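Local coordinates for FMN-dependent NADH-azoreductase 1 (Bacillus anthracis, PDB 3U7I), which probably uses one FMN per subunit and NADH to reduce quinones and to cleave the azo bond of aromatic azo compounds, at residues Leu8-His13 / Ile47-Asp52. Sequence-based numbering, arbitrary orientation.
Sequences LIINAH and INLYDD
Asn11 O is gripped by two donors, Leu49 N at 3.0 Å and a water at 2.9 Å. The same water donates to His13 O and accepts from Tyr50 N, so it bridges the two segments just past the end of the paired strands. Before this point the strands run parallel: Ile47 N gives a bond of 2.8 Å to Ile9 O, and Asn11 N returns one to Ile47 O.

Asn11 and Asn48 lie on one face of the sheet. Asn11 ND2 donates a long, bent hydrogen bond (3.2 Å, 138° at the hydrogen) to Asn48 OD1 from above its amide plane, and the two amide planes are 86° apart. ND2 also binds Val16 O, and Gln46 NE2 shares Asn48 OD1. In Asn11, chi1 of 178° carries CG away from the backbone N and the near-zero chi2 turns OD1 to His13 N, closing an Asx turn.

Ile10 and Ile47 lie on the other face. Just past the strands, Leu49 CD1 meets Ile10 CG2 at 3.8 Å and also touches Ala12 CB. Tyr116 of helix 111-120 touches both Ile47 and Leu49. The Tyr50 ring sits obliquely against Ala12 O.

The two strands belong to the first beta-alpha-beta unit of a flavodoxin-like fold, with His13 beside Ser23 of the predicted FMN site.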
loop_
_atom_site.group_PDB
_atom_site.type_symbol
_atom_site.label_atom_id
_atom_site.label_comp_id
_atom_site.label_asym_id
_atom_site.label_seq_id
_atom_site.Cartn_x
_atom_site.Cartn_y
_atom_site.Cartn_z
ATOM N N LEU C 8 -4.713 7.985 -19.685
ATOM C CA LEU C 8 -5.461 8.042 -18.440
ATOM C C LEU C 8 -4.586 8.568 -17.305
ATOM O O LEU C 8 -3.525 8.013 -17.013
ATOM C CB LEU C 8 -6.048 6.664 -18.089
ATOM C CG LEU C 8 -6.775 6.478 -16.749
ATOM C CD1 LEU C 8 -8.033 7.345 -16.653
ATOM C CD2 LEU C 8 -7.102 5.002 -16.505
ATOM N N ILE C 9 -5.038 9.651 -16.685
ATOM C CA ILE C 9 -4.373 10.204 -15.509
ATOM C C ILE C 9 -4.929 9.519 -14.264
ATOM O O ILE C 9 -6.138 9.557 -14.013
ATOM C CB ILE C 9 -4.595 11.743 -15.367
ATOM C CG1 ILE C 9 -4.500 12.454 -16.726
ATOM C CG2 ILE C 9 -3.624 12.337 -14.326
ATOM C CD1 ILE C 9 -3.210 12.189 -17.468
ATOM N N ILE C 10 -4.041 8.883 -13.505
ATOM C CA ILE C 10 -4.390 8.310 -12.209
ATOM C C ILE C 10 -3.759 9.174 -11.119
ATOM O O ILE C 10 -2.565 9.058 -10.821
ATOM C CB ILE C 10 -3.914 6.855 -12.075
ATOM C CG1 ILE C 10 -4.485 5.999 -13.206
ATOM C CG2 ILE C 10 -4.287 6.294 -10.698
ATOM C CD1 ILE C 10 -3.587 4.830 -13.596
ATOM N N ASN C 11 -4.568 10.068 -10.561
ATOM C CA ASN C 11 -4.104 11.025 -9.568
ATOM C C ASN C 11 -4.247 10.478 -8.141
ATOM O O ASN C 11 -5.354 10.407 -7.602
ATOM C CB ASN C 11 -4.873 12.336 -9.730
ATOM C CG ASN C 11 -4.485 13.376 -8.702
ATOM O OD1 ASN C 11 -3.585 13.163 -7.880
ATOM N ND2 ASN C 11 -5.156 14.527 -8.753
ATOM N N ALA C 12 -3.128 10.097 -7.535
ATOM C CA ALA C 12 -3.160 9.481 -6.201
ATOM C C ALA C 12 -2.864 10.471 -5.055
ATOM O O ALA C 12 -2.514 10.063 -3.942
ATOM C CB ALA C 12 -2.207 8.289 -6.143
ATOM N N HIS C 13 -3.003 11.766 -5.327
ATOM C CA HIS C 13 -2.711 12.787 -4.327
ATOM C C HIS C 13 -3.948 13.124 -3.493
ATOM O O HIS C 13 -4.969 13.501 -4.037
ATOM C CB HIS C 13 -2.178 14.059 -4.991
ATOM C CG HIS C 13 -1.303 14.877 -4.091
ATOM N ND1 HIS C 13 -1.742 15.378 -2.884
ATOM C CD2 HIS C 13 -0.011 15.261 -4.210
ATOM C CE1 HIS C 13 -0.760 16.043 -2.301
ATOM N NE2 HIS C 13 0.302 15.987 -3.083
ATOM N N ILE C 47 -8.844 10.018 -13.359
ATOM C CA ILE C 47 -9.547 9.549 -12.174
ATOM C C ILE C 47 -8.821 10.085 -10.948
ATOM O O ILE C 47 -7.600 9.977 -10.838
ATOM C CB ILE C 47 -9.673 7.994 -12.139
ATOM C CG1 ILE C 47 -10.437 7.524 -10.893
ATOM C CG2 ILE C 47 -8.306 7.322 -12.218
ATOM C CD1 ILE C 47 -10.675 6.018 -10.866
ATOM N N ASN C 48 -9.575 10.701 -10.049
ATOM C CA ASN C 48 -9.009 11.266 -8.834
ATOM C C ASN C 48 -9.281 10.318 -7.682
ATOM O O ASN C 48 -10.418 10.206 -7.226
ATOM C CB ASN C 48 -9.615 12.643 -8.557
ATOM C CG ASN C 48 -9.150 13.701 -9.546
ATOM O OD1 ASN C 48 -7.995 13.709 -9.977
ATOM N ND2 ASN C 48 -10.052 14.602 -9.907
ATOM N N LEU C 49 -8.238 9.628 -7.225
ATOM C CA LEU C 49 -8.394 8.550 -6.249
ATOM C C LEU C 49 -8.879 9.030 -4.887
ATOM O O LEU C 49 -9.422 8.242 -4.120
ATOM C CB LEU C 49 -7.099 7.747 -6.088
ATOM C CG LEU C 49 -6.518 7.151 -7.376
ATOM C CD1 LEU C 49 -5.342 6.215 -7.072
ATOM C CD2 LEU C 49 -7.593 6.424 -8.162
ATOM N N TYR C 50 -8.699 10.315 -4.586
ATOM C CA TYR C 50 -9.140 10.853 -3.297
ATOM C C TYR C 50 -10.371 11.754 -3.427
ATOM O O TYR C 50 -10.720 12.490 -2.500
ATOM C CB TYR C 50 -7.982 11.568 -2.583
ATOM C CG TYR C 50 -7.007 10.587 -1.980
ATOM C CD1 TYR C 50 -6.018 9.975 -2.756
ATOM C CD2 TYR C 50 -7.105 10.235 -0.642
ATOM C CE1 TYR C 50 -5.143 9.052 -2.193
ATOM C CE2 TYR C 50 -6.253 9.323 -0.078
ATOM C CZ TYR C 50 -5.273 8.733 -0.847
ATOM O OH TYR C 50 -4.444 7.820 -0.232
ATOM N N ASP C 51 -11.033 11.673 -4.581
ATOM C CA ASP C 51 -12.271 12.416 -4.806
ATOM C C ASP C 51 -13.335 11.549 -5.480
ATOM O O ASP C 51 -14.495 11.535 -5.056
ATOM C CB ASP C 51 -12.005 13.674 -5.642
ATOM C CG ASP C 51 -13.177 14.639 -5.638
ATOM O OD1 ASP C 51 -13.607 15.063 -4.537
ATOM O OD2 ASP C 51 -13.668 14.964 -6.740
ATOM N N ASP C 52 -12.946 10.831 -6.530
ATOM C CA ASP C 52 -13.864 9.911 -7.195
ATOM C C ASP C 52 -14.100 8.700 -6.295
ATOM O O ASP C 52 -13.354 8.479 -5.335
ATOM C CB ASP C 52 -13.321 9.455 -8.557
ATOM C CG ASP C 52 -13.115 10.605 -9.522
ATOM O OD1 ASP C 52 -13.855 11.611 -9.436
ATOM O OD2 ASP C 52 -12.206 10.509 -10.369
HETATM O O HOH W 1 -6.761 12.148 -5.836
#